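Local coordinates for chain length determinant protein (Shigella flexneri, PDB 4ZM5), which probably sets the O-antigen chain length of lipopolysaccharide, acting as a polysaccharide antigen chain regulator, at residues K115-N120 against L217-L222; K126-S131 against Y205-N210; G22-M27 against S39-T44. The protein carries 1 engineered substitution. All coordinates share one frame; numbering follows the deposited sequence.

Contact 1 of 3, residues K115-N120 against L217-L222; sequences KDLKDN and LKFDDL
Leu117 reaches from helix 91-159 into a bend of the loop that follows helix 202-215, where Phe219 and Leu222 receive it. The CB of Leu117 leaves the helix on the side of the loop, but it lies too far back to touch the ring of Phe219. CG is anti to the backbone N (chi1 177°), and from there the CD2 branch extends to Phe219. The CD1 branch makes no close contact with the loop segment. CD2 makes the contact. Leu117 CD2 sits 3.8 Å from Phe219 CA and 3.9 Å from Phe219 CB, against the base of that side chain. Leu117 CD2 also lies near the plane of the Phe219 ring, at its edge, 4.0 Å from CD1 of Phe219. It therefore packs beside the ring and not over a face. Leu222 also meets this methyl, its CD1 4.0 Å from Leu117 CD2. Phe219 runs on along the long helix to touch Asn110 and Glu114. Two residues before Leu117, Lys115 NZ forms a salt bridge with Asp119 OD2 and another with Asp16 of the second subunit. The contact is apolar packing of a returning C-terminal loop on a long helix, consistent with the elongated periplasmic fold of Wzz-type chain-length regulators.

Contact 2 of 3, residues K126-S131 against Y205-N210; sequences KNLQDS and YQTRQN
Leu128 and Thr207 meet where helix 91-159 and helix 202-215 pack in a roughly antiparallel way, with 143° between their directions and 9.6 Å between the segment axes. Most of the contact is made by carbon atoms. Thr207 points its methyl at the long helix: CG2 is 3.8 Å from Leu128 CD2 and 3.6 Å from the backbone O of Leu128. The other branch of Leu128 turns to Asn210, whose CB lies 3.9 Å from Leu128 CD1, the two side chains at about a right angle.

A hydroxyl oxygen rests on the same methyl, with Ser131 OG 3.8 Å from Thr207 CG2.

The polar part is indirect. A water sits 3.2 Å from Ser131 OG and gives a weak bond to Thr207 OG1. Each hydroxyl also has a partner on its own helix, since Thr207 OG1 bonds Asn203 O and Ser131 OG bonds Gln135 OE1. With chi1 at -48°, Thr207 turns its hydroxyl back along its own helix and its methyl toward helix 91-159.

The helices thus meet through methyl groups and backbone. The hydroxyls are served mainly within each helix, and the water links the two, with a weak leg to Thr207.

Contact 3 of 3, residues G22-M27 against S39-T44; sequences GYNNAM and SDLQET
Leu41 of helix 38-53 packs against Tyr23, Asn24 and Met27 of helix 17-31. The two helices follow each other in the chain, with 117° between the directions of the two segments. They lie in the N-terminal part of the chain, beside helix 91-159, in what is probably a Wzz-type fold. Asp40 does not face the first helix; its backbone O accepts from Thr44 one turn on. Leu41 then carries the whole contact. Its CG is anti to the carbonyl carbon (chi1 -83°), and its two methyls part over the first helix. Leu41 CD2 lies at the edge of the Tyr23 ring, near the ring plane, 3.7 Å from CD2 of Tyr23. Leu41 CD2 also meets the CG of Met27 at 3.8 Å, close to where the Met27 chain bends away. CD1 goes to Asn24 instead. Leu41 CD1 lies 3.3 Å from OD1 of Asn24, a close approach of a methyl to an amide oxygen, with the two side chains at about a right angle. All four residues are buried. Tyr23 and Met27 go on to touch Leu113 and Leu117, so these two side chains lie between helix 38-53 and helix 91-159. Farther on, Gln42 NE2 bonds Pro15 O. Thr44 ends the walk: its OG1 bonds Asp40 O at 2.8 Å, and its backbone N reaches the same oxygen from the opposite face of the carbonyl plane.

Overall arrangement
Contact 3 comes first along the chain, joining helices 17-31 and 38-53. Contact 1 opens later on helix 91-159 and closes near the C terminus, and contact 2 is nested inside its loop. Contacts 1 and 2 lie along the same long helix, with centres about 18 Å apart. Contact 3 lies beside contact 1, centres about 12 Å apart. The two touch directly, for example where Leu217 and Leu222 pack on Ala26. Contacts 2 and 3 stay separate, with nearest atoms about 8 Å apart. Helix 91-159 thus gathers N-terminal and C-terminal parts of the chain. Neighbouring subunits reach all three contacts, which places them close to the interfaces of the assembly.

Contact 1 of 3, residues K115-N120 against L217-L222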
ATOM      1  N   LYS B 115     -12.610  -8.490  10.456  1.00 44.08           N
ATOM      2  CA  LYS B 115     -11.632  -8.145  11.495  1.00 45.29           C
ATOM      3  C   LYS B 115     -10.377  -7.559  10.858  1.00 49.32           C
ATOM      4  O   LYS B 115      -9.855  -6.571  11.354  1.00 50.46           O
ATOM      5  CB  LYS B 115     -11.288  -9.376  12.355  1.00 48.72           C
ATOM      6  CG  LYS B 115     -10.409  -9.076  13.576  1.00 61.44           C
ATOM      7  CD  LYS B 115      -9.237 -10.059  13.638  1.00 75.96           C
ATOM      8  CE  LYS B 115      -8.230  -9.739  14.714  1.00 93.68           C
ATOM      9  NZ  LYS B 115      -6.905 -10.362  14.426  1.00100.39           N
ATOM     10  N   ASP B 116      -9.931  -8.139   9.735  1.00 46.20           N
ATOM     11  CA  ASP B 116      -8.755  -7.706   8.970  1.00 46.50           C
ATOM     12  C   ASP B 116      -8.936  -6.259   8.478  1.00 49.90           C
ATOM     13  O   ASP B 116      -8.031  -5.436   8.653  1.00 48.54           O
ATOM     14  CB  ASP B 116      -8.507  -8.671   7.781  1.00 48.44           C
ATOM     15  CG  ASP B 116      -7.161  -8.530   7.110  1.00 66.96           C
ATOM     16  OD1 ASP B 116      -6.127  -8.784   7.785  1.00 69.88           O
ATOM     17  OD2 ASP B 116      -7.134  -8.237   5.894  1.00 75.81           O
ATOM     18  N   LEU B 117     -10.127  -5.954   7.904  1.00 47.05           N
ATOM     19  CA  LEU B 117     -10.440  -4.622   7.399  1.00 47.07           C
ATOM     20  C   LEU B 117     -10.369  -3.588   8.531  1.00 50.83           C
ATOM     21  O   LEU B 117      -9.725  -2.550   8.338  1.00 49.57           O
ATOM     22  CB  LEU B 117     -11.808  -4.574   6.698  1.00 47.27           C
ATOM     23  CG  LEU B 117     -12.251  -3.188   6.210  1.00 52.50           C
ATOM     24  CD1 LEU B 117     -11.408  -2.727   5.043  1.00 53.12           C
ATOM     25  CD2 LEU B 117     -13.709  -3.170   5.852  1.00 55.24           C
ATOM     26  N   LYS B 118     -10.958  -3.888   9.713  1.00 47.73           N
ATOM     27  CA  LYS B 118     -10.929  -2.923  10.811  1.00 48.92           C
ATOM     28  C   LYS B 118      -9.498  -2.750  11.386  1.00 50.73           C
ATOM     29  O   LYS B 118      -9.122  -1.629  11.737  1.00 50.29           O
ATOM     30  CB  LYS B 118     -11.983  -3.225  11.904  1.00 53.50           C
ATOM     31  CG  LYS B 118     -11.859  -4.520  12.703  1.00 79.18           C
ATOM     32  CD  LYS B 118     -13.188  -4.895  13.408  1.00 94.54           C
ATOM     33  CE  LYS B 118     -13.453  -4.199  14.724  1.00101.13           C
ATOM     34  NZ  LYS B 118     -14.705  -4.704  15.355  1.00106.01           N
ATOM     35  N   ASP B 119      -8.687  -3.818  11.374  1.00 46.08           N
ATOM     36  CA  ASP B 119      -7.304  -3.766  11.839  1.00 45.91           C
ATOM     37  C   ASP B 119      -6.457  -2.883  10.925  1.00 46.82           C
ATOM     38  O   ASP B 119      -5.606  -2.126  11.407  1.00 47.66           O
ATOM     39  CB  ASP B 119      -6.702  -5.186  11.903  1.00 48.19           C
ATOM     40  CG  ASP B 119      -7.191  -6.094  13.012  1.00 59.21           C
ATOM     41  OD1 ASP B 119      -7.817  -5.581  13.973  1.00 58.45           O
ATOM     42  OD2 ASP B 119      -6.917  -7.322  12.937  1.00 69.71           O
ATOM     43  N   ASN B 120      -6.690  -3.004   9.607  1.00 40.59           N
ATOM     44  CA  ASN B 120      -6.003  -2.241   8.575  1.00 39.12           C
ATOM     45  C   ASN B 120      -6.432  -0.797   8.623  1.00 42.85           C
ATOM     46  O   ASN B 120      -5.594   0.069   8.396  1.00 43.14           O
ATOM     47  CB  ASN B 120      -6.269  -2.828   7.182  1.00 36.46           C
ATOM     48  CG  ASN B 120      -5.414  -4.018   6.869  1.00 48.99           C
ATOM     49  OD1 ASN B 120      -4.199  -3.965   6.899  1.00 46.68           O
ATOM     50  ND2 ASN B 120      -6.032  -5.117   6.539  1.00 37.06           N
ATOM     51  N   LEU B 217     -15.238   4.238   4.882  1.00 56.96           N
ATOM     52  CA  LEU B 217     -15.197   2.811   4.572  1.00 57.19           C
ATOM     53  C   LEU B 217     -16.057   1.990   5.529  1.00 66.66           C
ATOM     54  O   LEU B 217     -15.969   2.168   6.743  1.00 68.40           O
ATOM     55  CB  LEU B 217     -13.757   2.267   4.593  1.00 56.59           C
ATOM     56  CG  LEU B 217     -12.748   2.825   3.596  1.00 58.95           C
ATOM     57  CD1 LEU B 217     -11.352   2.380   3.965  1.00 58.93           C
ATOM     58  CD2 LEU B 217     -13.079   2.438   2.146  1.00 57.68           C
ATOM     59  N   LYS B 218     -16.878   1.084   4.969  1.00 65.79           N
ATOM     60  CA  LYS B 218     -17.754   0.162   5.703  1.00 67.38           C
ATOM     61  C   LYS B 218     -17.716  -1.235   5.040  1.00 71.72           C
ATOM     62  O   LYS B 218     -17.811  -1.333   3.814  1.00 70.34           O
ATOM     63  CB  LYS B 218     -19.200   0.712   5.789  1.00 71.23           C
ATOM     64  CG  LYS B 218     -20.199  -0.176   6.560  1.00 93.20           C
ATOM     65  CD  LYS B 218     -19.855  -0.348   8.057  1.00104.35           C
ATOM     66  CE  LYS B 218     -19.655  -1.800   8.430  1.00113.09           C
ATOM     67  NZ  LYS B 218     -19.048  -1.962   9.774  1.00123.16           N
ATOM     68  N   PHE B 219     -17.558  -2.301   5.859  1.00 70.09           N
ATOM     69  CA  PHE B 219     -17.478  -3.706   5.411  1.00 71.10           C
ATOM     70  C   PHE B 219     -18.725  -4.159   4.630  1.00 77.88           C
ATOM     71  O   PHE B 219     -18.585  -4.874   3.638  1.00 77.60           O
ATOM     72  CB  PHE B 219     -17.235  -4.645   6.608  1.00 73.75           C
ATOM     73  CG  PHE B 219     -17.078  -6.102   6.241  1.00 76.07           C
ATOM     74  CD1 PHE B 219     -15.894  -6.575   5.694  1.00 79.34           C
ATOM     75  CD2 PHE B 219     -18.120  -7.000   6.430  1.00 78.40           C
ATOM     76  CE1 PHE B 219     -15.764  -7.920   5.334  1.00 81.28           C
ATOM     77  CE2 PHE B 219     -17.980  -8.346   6.086  1.00 81.73           C
ATOM     78  CZ  PHE B 219     -16.805  -8.798   5.540  1.00 80.42           C
ATOM     79  N   ASP B 220     -19.927  -3.744   5.078  1.00 77.35           N
ATOM     80  CA  ASP B 220     -21.208  -4.086   4.448  1.00 78.88           C
ATOM     81  C   ASP B 220     -21.309  -3.556   3.010  1.00 84.50           C
ATOM     82  O   ASP B 220     -21.966  -4.192   2.182  1.00 85.39           O
ATOM     83  CB  ASP B 220     -22.379  -3.543   5.280  1.00 81.70           C
ATOM     84  CG  ASP B 220     -22.480  -4.137   6.671  1.00 95.59           C
ATOM     85  OD1 ASP B 220     -22.629  -5.377   6.779  1.00 97.42           O
ATOM     86  OD2 ASP B 220     -22.445  -3.358   7.655  1.00101.40           O
ATOM     87  N   ASP B 221     -20.655  -2.406   2.718  1.00 81.15           N
ATOM     88  CA  ASP B 221     -20.629  -1.780   1.393  1.00 81.51           C
ATOM     89  C   ASP B 221     -19.854  -2.632   0.394  1.00 86.04           C
ATOM     90  O   ASP B 221     -20.265  -2.748  -0.762  1.00 86.95           O
ATOM     91  CB  ASP B 221     -20.022  -0.364   1.456  1.00 83.00           C
ATOM     92  CG  ASP B 221     -20.974   0.746   1.885  1.00 97.16           C
ATOM     93  OD1 ASP B 221     -22.209   0.512   1.884  1.00 99.16           O
ATOM     94  OD2 ASP B 221     -20.489   1.863   2.180  1.00103.05           O
ATOM     95  N   LEU B 222     -18.750  -3.241   0.841  1.00 82.18           N
ATOM     96  CA  LEU B 222     -17.931  -4.072  -0.023  1.00 82.99           C
ATOM     97  C   LEU B 222     -18.411  -5.532  -0.051  1.00 88.44           C
ATOM     98  O   LEU B 222     -18.337  -6.263   0.959  1.00 89.17           O
ATOM     99  CB  LEU B 222     -16.430  -4.008   0.326  1.00 82.95           C
ATOM    100  CG  LEU B 222     -16.030  -3.590   1.734  1.00 86.66           C
ATOM    101  CD1 LEU B 222     -15.211  -4.666   2.426  1.00 88.11           C
ATOM    102  CD2 LEU B 222     -15.254  -2.314   1.692  1.00 87.29           C
TER

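Contact 2 of 3, residues K126-S131 against Y205-N210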
ATOM      1  N   LYS B 126      -3.736   5.567  12.121  1.00 48.56           N
ATOM      2  CA  LYS B 126      -2.567   5.862  12.935  1.00 48.47           C
ATOM      3  C   LYS B 126      -1.476   6.505  12.085  1.00 52.90           C
ATOM      4  O   LYS B 126      -0.954   7.543  12.481  1.00 53.37           O
ATOM      5  CB  LYS B 126      -2.043   4.566  13.606  1.00 51.60           C
ATOM      6  CG  LYS B 126      -0.714   4.691  14.388  1.00 61.20           C
ATOM      7  CD  LYS B 126      -0.869   5.324  15.762  1.00 68.75           C
ATOM      8  CE  LYS B 126       0.395   5.201  16.583  1.00 78.39           C
ATOM      9  NZ  LYS B 126       0.493   3.879  17.266  1.00 86.61           N
ATOM     10  N   ASN B 127      -1.156   5.917  10.909  1.00 48.92           N
ATOM     11  CA  ASN B 127      -0.095   6.430  10.030  1.00 48.95           C
ATOM     12  C   ASN B 127      -0.408   7.833   9.473  1.00 51.08           C
ATOM     13  O   ASN B 127       0.485   8.693   9.457  1.00 51.29           O
ATOM     14  CB  ASN B 127       0.186   5.447   8.880  1.00 52.63           C
ATOM     15  CG  ASN B 127       0.765   4.105   9.310  1.00 83.05           C
ATOM     16  OD1 ASN B 127       1.415   3.966  10.365  1.00 79.64           O
ATOM     17  ND2 ASN B 127       0.578   3.092   8.468  1.00 73.01           N
ATOM     18  N   LEU B 128      -1.675   8.061   9.056  1.00 45.26           N
ATOM     19  CA  LEU B 128      -2.133   9.343   8.511  1.00 44.66           C
ATOM     20  C   LEU B 128      -2.235  10.435   9.585  1.00 48.65           C
ATOM     21  O   LEU B 128      -1.877  11.576   9.304  1.00 46.59           O
ATOM     22  CB  LEU B 128      -3.467   9.216   7.771  1.00 44.62           C
ATOM     23  CG  LEU B 128      -3.459   8.391   6.474  1.00 49.78           C
ATOM     24  CD1 LEU B 128      -4.777   8.500   5.793  1.00 50.69           C
ATOM     25  CD2 LEU B 128      -2.370   8.844   5.493  1.00 52.10           C
ATOM     26  N   GLN B 129      -2.690  10.083  10.803  1.00 47.59           N
ATOM     27  CA  GLN B 129      -2.799  11.016  11.928  1.00 48.23           C
ATOM     28  C   GLN B 129      -1.405  11.421  12.404  1.00 53.56           C
ATOM     29  O   GLN B 129      -1.211  12.590  12.748  1.00 53.96           O
ATOM     30  CB  GLN B 129      -3.614  10.415  13.076  1.00 50.06           C
ATOM     31  CG  GLN B 129      -5.111  10.394  12.783  1.00 59.16           C
ATOM     32  CD  GLN B 129      -5.939   9.597  13.768  1.00 69.27           C
ATOM     33  OE1 GLN B 129      -5.485   8.609  14.376  1.00 64.50           O
ATOM     34  NE2 GLN B 129      -7.205   9.976  13.886  1.00 55.81           N
ATOM     35  N   ASP B 130      -0.433  10.469  12.380  1.00 49.51           N
ATOM     36  CA  ASP B 130       0.962  10.706  12.736  1.00 50.08           C
ATOM     37  C   ASP B 130       1.592  11.678  11.739  1.00 52.88           C
ATOM     38  O   ASP B 130       2.330  12.578  12.140  1.00 54.27           O
ATOM     39  CB  ASP B 130       1.748   9.385  12.784  1.00 53.70           C
ATOM     40  CG  ASP B 130       1.571   8.530  14.035  1.00 71.36           C
ATOM     41  OD1 ASP B 130       0.557   8.719  14.753  1.00 73.52           O
ATOM     42  OD2 ASP B 130       2.414   7.624  14.259  1.00 79.09           O
ATOM     43  N   SER B 131       1.265  11.507  10.450  1.00 46.91           N
ATOM     44  CA  SER B 131       1.736  12.338   9.345  1.00 45.34           C
ATOM     45  C   SER B 131       1.175  13.773   9.470  1.00 46.52           C
ATOM     46  O   SER B 131       1.950  14.720   9.371  1.00 46.58           O
ATOM     47  CB  SER B 131       1.350  11.705   8.006  1.00 47.42           C
ATOM     48  OG  SER B 131       1.773  12.461   6.881  1.00 52.85           O
ATOM     49  N   TYR B 205      -2.829  18.328   2.552  1.00 34.58           N
ATOM     50  CA  TYR B 205      -4.220  18.331   2.122  1.00 35.13           C
ATOM     51  C   TYR B 205      -4.595  16.986   1.584  1.00 43.80           C
ATOM     52  O   TYR B 205      -5.699  16.541   1.897  1.00 47.09           O
ATOM     53  CB  TYR B 205      -4.515  19.460   1.122  1.00 36.23           C
ATOM     54  CG  TYR B 205      -4.005  20.805   1.591  1.00 35.72           C
ATOM     55  CD1 TYR B 205      -4.454  21.368   2.787  1.00 36.18           C
ATOM     56  CD2 TYR B 205      -3.021  21.485   0.878  1.00 36.84           C
ATOM     57  CE1 TYR B 205      -3.957  22.584   3.246  1.00 34.14           C
ATOM     58  CE2 TYR B 205      -2.519  22.710   1.327  1.00 36.39           C
ATOM     59  CZ  TYR B 205      -2.995  23.256   2.510  1.00 41.12           C
ATOM     60  OH  TYR B 205      -2.530  24.476   2.948  1.00 42.38           O
ATOM     61  N   GLN B 206      -3.671  16.280   0.891  1.00 40.24           N
ATOM     62  CA  GLN B 206      -3.945  14.919   0.423  1.00 40.87           C
ATOM     63  C   GLN B 206      -4.220  14.023   1.635  1.00 46.34           C
ATOM     64  O   GLN B 206      -5.287  13.412   1.721  1.00 47.65           O
ATOM     65  CB  GLN B 206      -2.793  14.333  -0.423  1.00 43.24           C
ATOM     66  CG  GLN B 206      -2.361  15.170  -1.611  1.00 51.64           C
ATOM     67  CD  GLN B 206      -1.340  14.468  -2.481  1.00 70.44           C
ATOM     68  OE1 GLN B 206      -1.561  13.341  -2.957  1.00 58.67           O
ATOM     69  NE2 GLN B 206      -0.218  15.155  -2.755  1.00 61.80           N
ATOM     70  N   THR B 207      -3.288  14.011   2.593  1.00 42.29           N
ATOM     71  CA  THR B 207      -3.333  13.212   3.821  1.00 42.62           C
ATOM     72  C   THR B 207      -4.633  13.457   4.625  1.00 46.87           C
ATOM     73  O   THR B 207      -5.260  12.505   5.097  1.00 46.98           O
ATOM     74  CB  THR B 207      -2.090  13.517   4.671  1.00 50.00           C
ATOM     75  OG1 THR B 207      -0.933  13.466   3.843  1.00 51.98           O
ATOM     76  CG2 THR B 207      -1.917  12.562   5.818  1.00 51.24           C
ATOM     77  N   ARG B 208      -5.036  14.725   4.765  1.00 43.22           N
ATOM     78  CA  ARG B 208      -6.218  15.088   5.536  1.00 42.09           C
ATOM     79  C   ARG B 208      -7.500  14.565   4.867  1.00 45.67           C
ATOM     80  O   ARG B 208      -8.420  14.114   5.557  1.00 45.91           O
ATOM     81  CB  ARG B 208      -6.249  16.608   5.711  1.00 40.65           C
ATOM     82  CG  ARG B 208      -7.209  17.056   6.795  1.00 46.88           C
ATOM     83  CD  ARG B 208      -7.041  18.510   7.114  1.00 53.06           C
ATOM     84  NE  ARG B 208      -7.507  19.333   6.006  1.00 62.06           N
ATOM     85  CZ  ARG B 208      -7.572  20.655   6.035  1.00 79.61           C
ATOM     86  NH1 ARG B 208      -7.210  21.322   7.125  1.00 71.21           N
ATOM     87  NH2 ARG B 208      -8.018  21.321   4.981  1.00 64.78           N
ATOM     88  N   GLN B 209      -7.550  14.631   3.526  1.00 42.03           N
ATOM     89  CA  GLN B 209      -8.680  14.139   2.752  1.00 43.07           C
ATOM     90  C   GLN B 209      -8.680  12.602   2.760  1.00 49.21           C
ATOM     91  O   GLN B 209      -9.745  11.997   2.889  1.00 49.78           O
ATOM     92  CB  GLN B 209      -8.645  14.697   1.312  1.00 45.22           C
ATOM     93  CG  GLN B 209      -9.898  14.397   0.460  1.00 53.05           C
ATOM     94  CD  GLN B 209     -11.185  14.899   1.084  1.00 68.63           C
ATOM     95  OE1 GLN B 209     -11.284  16.052   1.552  1.00 63.33           O
ATOM     96  NE2 GLN B 209     -12.186  14.025   1.133  1.00 51.65           N
ATOM     97  N   ASN B 210      -7.490  11.979   2.649  1.00 46.91           N
ATOM     98  CA  ASN B 210      -7.348  10.526   2.671  1.00 48.55           C
ATOM     99  C   ASN B 210      -7.860   9.946   3.991  1.00 52.60           C
ATOM    100  O   ASN B 210      -8.449   8.865   3.991  1.00 53.18           O
ATOM    101  CB  ASN B 210      -5.892  10.112   2.420  1.00 53.37           C
ATOM    102  CG  ASN B 210      -5.389  10.457   1.028  1.00 85.26           C
ATOM    103  OD1 ASN B 210      -6.138  10.920   0.143  1.00 80.05           O
ATOM    104  ND2 ASN B 210      -4.091  10.253   0.812  1.00 77.60           N
TER
HETATM  105  O   HOH W   1       1.440  10.933   4.135  1.00 54.85           O

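Contact 3 of 3, residues G22-M27 against S39-T44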
ATOM      1  N   GLY B  22     -14.088  -3.790  -4.639  1.00 51.22           N
ATOM      2  CA  GLY B  22     -14.441  -3.167  -3.364  1.00 51.43           C
ATOM      3  C   GLY B  22     -13.364  -3.264  -2.297  1.00 54.32           C
ATOM      4  O   GLY B  22     -13.026  -2.259  -1.671  1.00 54.54           O
ATOM      5  N   TYR B  23     -12.821  -4.482  -2.077  1.00 49.46           N
ATOM      6  CA  TYR B  23     -11.741  -4.717  -1.114  1.00 48.07           C
ATOM      7  C   TYR B  23     -10.475  -3.994  -1.577  1.00 50.23           C
ATOM      8  O   TYR B  23      -9.786  -3.391  -0.762  1.00 47.63           O
ATOM      9  CB  TYR B  23     -11.458  -6.237  -0.932  1.00 47.71           C
ATOM     10  CG  TYR B  23     -10.713  -6.575   0.345  1.00 49.04           C
ATOM     11  CD1 TYR B  23     -11.347  -6.511   1.584  1.00 51.41           C
ATOM     12  CD2 TYR B  23      -9.372  -6.952   0.316  1.00 49.00           C
ATOM     13  CE1 TYR B  23     -10.663  -6.780   2.768  1.00 52.08           C
ATOM     14  CE2 TYR B  23      -8.678  -7.253   1.496  1.00 49.21           C
ATOM     15  CZ  TYR B  23      -9.334  -7.170   2.723  1.00 58.25           C
ATOM     16  OH  TYR B  23      -8.693  -7.428   3.918  1.00 57.97           O
ATOM     17  N   ASN B  24     -10.192  -4.032  -2.902  1.00 47.18           N
ATOM     18  CA  ASN B  24      -9.027  -3.357  -3.471  1.00 46.43           C
ATOM     19  C   ASN B  24      -9.176  -1.855  -3.327  1.00 49.90           C
ATOM     20  O   ASN B  24      -8.188  -1.180  -3.026  1.00 50.09           O
ATOM     21  CB  ASN B  24      -8.785  -3.754  -4.930  1.00 44.25           C
ATOM     22  CG  ASN B  24      -7.638  -3.014  -5.571  1.00 67.23           C
ATOM     23  OD1 ASN B  24      -6.466  -3.240  -5.288  1.00 65.99           O
ATOM     24  ND2 ASN B  24      -7.961  -2.020  -6.353  1.00 60.53           N
ATOM     25  N   ASN B  25     -10.389  -1.327  -3.523  1.00 46.87           N
ATOM     26  CA  ASN B  25     -10.610   0.113  -3.363  1.00 48.97           C
ATOM     27  C   ASN B  25     -10.401   0.517  -1.898  1.00 51.61           C
ATOM     28  O   ASN B  25      -9.738   1.519  -1.642  1.00 51.94           O
ATOM     29  CB  ASN B  25     -11.991   0.552  -3.865  1.00 49.27           C
ATOM     30  CG  ASN B  25     -12.252   2.005  -3.616  1.00 75.67           C
ATOM     31  OD1 ASN B  25     -11.509   2.878  -4.074  1.00 73.42           O
ATOM     32  ND2 ASN B  25     -13.243   2.286  -2.783  1.00 71.66           N
ATOM     33  N   ALA B  26     -10.925  -0.285  -0.950  1.00 46.17           N
ATOM     34  CA  ALA B  26     -10.758  -0.042   0.476  1.00 45.30           C
ATOM     35  C   ALA B  26      -9.281  -0.036   0.838  1.00 48.73           C
ATOM     36  O   ALA B  26      -8.844   0.893   1.507  1.00 49.18           O
ATOM     37  CB  ALA B  26     -11.495  -1.101   1.274  1.00 44.62           C
ATOM     38  N   MET B  27      -8.499  -1.019   0.314  1.00 44.83           N
ATOM     39  CA  MET B  27      -7.046  -1.177   0.530  1.00 45.01           C
ATOM     40  C   MET B  27      -6.261   0.019  -0.026  1.00 50.06           C
ATOM     41  O   MET B  27      -5.358   0.518   0.649  1.00 49.99           O
ATOM     42  CB  MET B  27      -6.523  -2.490  -0.088  1.00 46.43           C
ATOM     43  CG  MET B  27      -6.914  -3.753   0.677  1.00 49.10           C
ATOM     44  SD  MET B  27      -6.294  -3.865   2.381  1.00 53.58           S
ATOM     45  CE  MET B  27      -7.824  -3.600   3.302  1.00 50.22           C
ATOM     46  N   SER B  39      -3.491  -8.197  -8.144  1.00 44.34           N
ATOM     47  CA  SER B  39      -3.134  -9.616  -8.293  1.00 43.25           C
ATOM     48  C   SER B  39      -2.632 -10.229  -6.972  1.00 46.27           C
ATOM     49  O   SER B  39      -2.876 -11.408  -6.708  1.00 44.88           O
ATOM     50  CB  SER B  39      -2.099  -9.804  -9.395  1.00 48.69           C
ATOM     51  OG  SER B  39      -0.856  -9.220  -9.049  1.00 64.22           O
ATOM     52  N   ASP B  40      -1.967  -9.413  -6.135  1.00 43.57           N
ATOM     53  CA  ASP B  40      -1.493  -9.837  -4.821  1.00 42.25           C
ATOM     54  C   ASP B  40      -2.677 -10.006  -3.849  1.00 43.16           C
ATOM     55  O   ASP B  40      -2.649 -10.923  -3.033  1.00 42.02           O
ATOM     56  CB  ASP B  40      -0.454  -8.850  -4.264  1.00 46.01           C
ATOM     57  CG  ASP B  40       0.843  -8.760  -5.063  1.00 63.53           C
ATOM     58  OD1 ASP B  40       1.273  -9.799  -5.624  1.00 64.33           O
ATOM     59  OD2 ASP B  40       1.452  -7.659  -5.091  1.00 72.59           O
ATOM     60  N   LEU B  41      -3.716  -9.150  -3.948  1.00 39.13           N
ATOM     61  CA  LEU B  41      -4.926  -9.247  -3.114  1.00 38.02           C
ATOM     62  C   LEU B  41      -5.727 -10.510  -3.452  1.00 38.63           C
ATOM     63  O   LEU B  41      -6.222 -11.194  -2.545  1.00 35.89           O
ATOM     64  CB  LEU B  41      -5.819  -8.016  -3.264  1.00 39.21           C
ATOM     65  CG  LEU B  41      -5.434  -6.841  -2.418  1.00 46.50           C
ATOM     66  CD1 LEU B  41      -5.976  -5.586  -2.999  1.00 48.92           C
ATOM     67  CD2 LEU B  41      -5.898  -7.012  -0.974  1.00 50.30           C
ATOM     68  N   GLN B  42      -5.824 -10.823  -4.755  1.00 34.21           N
ATOM     69  CA  GLN B  42      -6.490 -12.017  -5.264  1.00 33.54           C
ATOM     70  C   GLN B  42      -5.873 -13.291  -4.661  1.00 37.87           C
ATOM     71  O   GLN B  42      -6.607 -14.178  -4.207  1.00 37.98           O
ATOM     72  CB  GLN B  42      -6.381 -12.068  -6.784  1.00 35.60           C
ATOM     73  CG  GLN B  42      -7.275 -11.093  -7.515  1.00 42.31           C
ATOM     74  CD  GLN B  42      -7.055 -11.197  -8.992  1.00 52.15           C
ATOM     75  OE1 GLN B  42      -6.061 -10.712  -9.519  1.00 49.02           O
ATOM     76  NE2 GLN B  42      -7.957 -11.871  -9.689  1.00 38.30           N
ATOM     77  N   GLU B  43      -4.524 -13.353  -4.622  1.00 33.56           N
ATOM     78  CA  GLU B  43      -3.765 -14.470  -4.066  1.00 32.04           C
ATOM     79  C   GLU B  43      -3.895 -14.534  -2.547  1.00 34.14           C
ATOM     80  O   GLU B  43      -3.921 -15.620  -1.970  1.00 35.24           O
ATOM     81  CB  GLU B  43      -2.292 -14.363  -4.467  1.00 34.36           C
ATOM     82  CG  GLU B  43      -2.031 -14.991  -5.820  1.00 51.61           C
ATOM     83  CD  GLU B  43      -0.708 -14.647  -6.469  1.00 73.01           C
ATOM     84  OE1 GLU B  43      -0.697 -14.454  -7.708  1.00 59.97           O
ATOM     85  OE2 GLU B  43       0.326 -14.650  -5.757  1.00 61.49           O
ATOM     86  N   THR B  44      -3.956 -13.379  -1.906  1.00 28.69           N
ATOM     87  CA  THR B  44      -4.092 -13.254  -0.466  1.00 27.65           C
ATOM     88  C   THR B  44      -5.444 -13.797  -0.050  1.00 31.63           C
ATOM     89  O   THR B  44      -5.513 -14.536   0.933  1.00 31.79           O
ATOM     90  CB  THR B  44      -3.867 -11.777  -0.075  1.00 33.34           C
ATOM     91  OG1 THR B  44      -2.497 -11.478  -0.295  1.00 34.90           O
ATOM     92  CG2 THR B  44      -4.181 -11.469   1.376  1.00 27.03           C
TER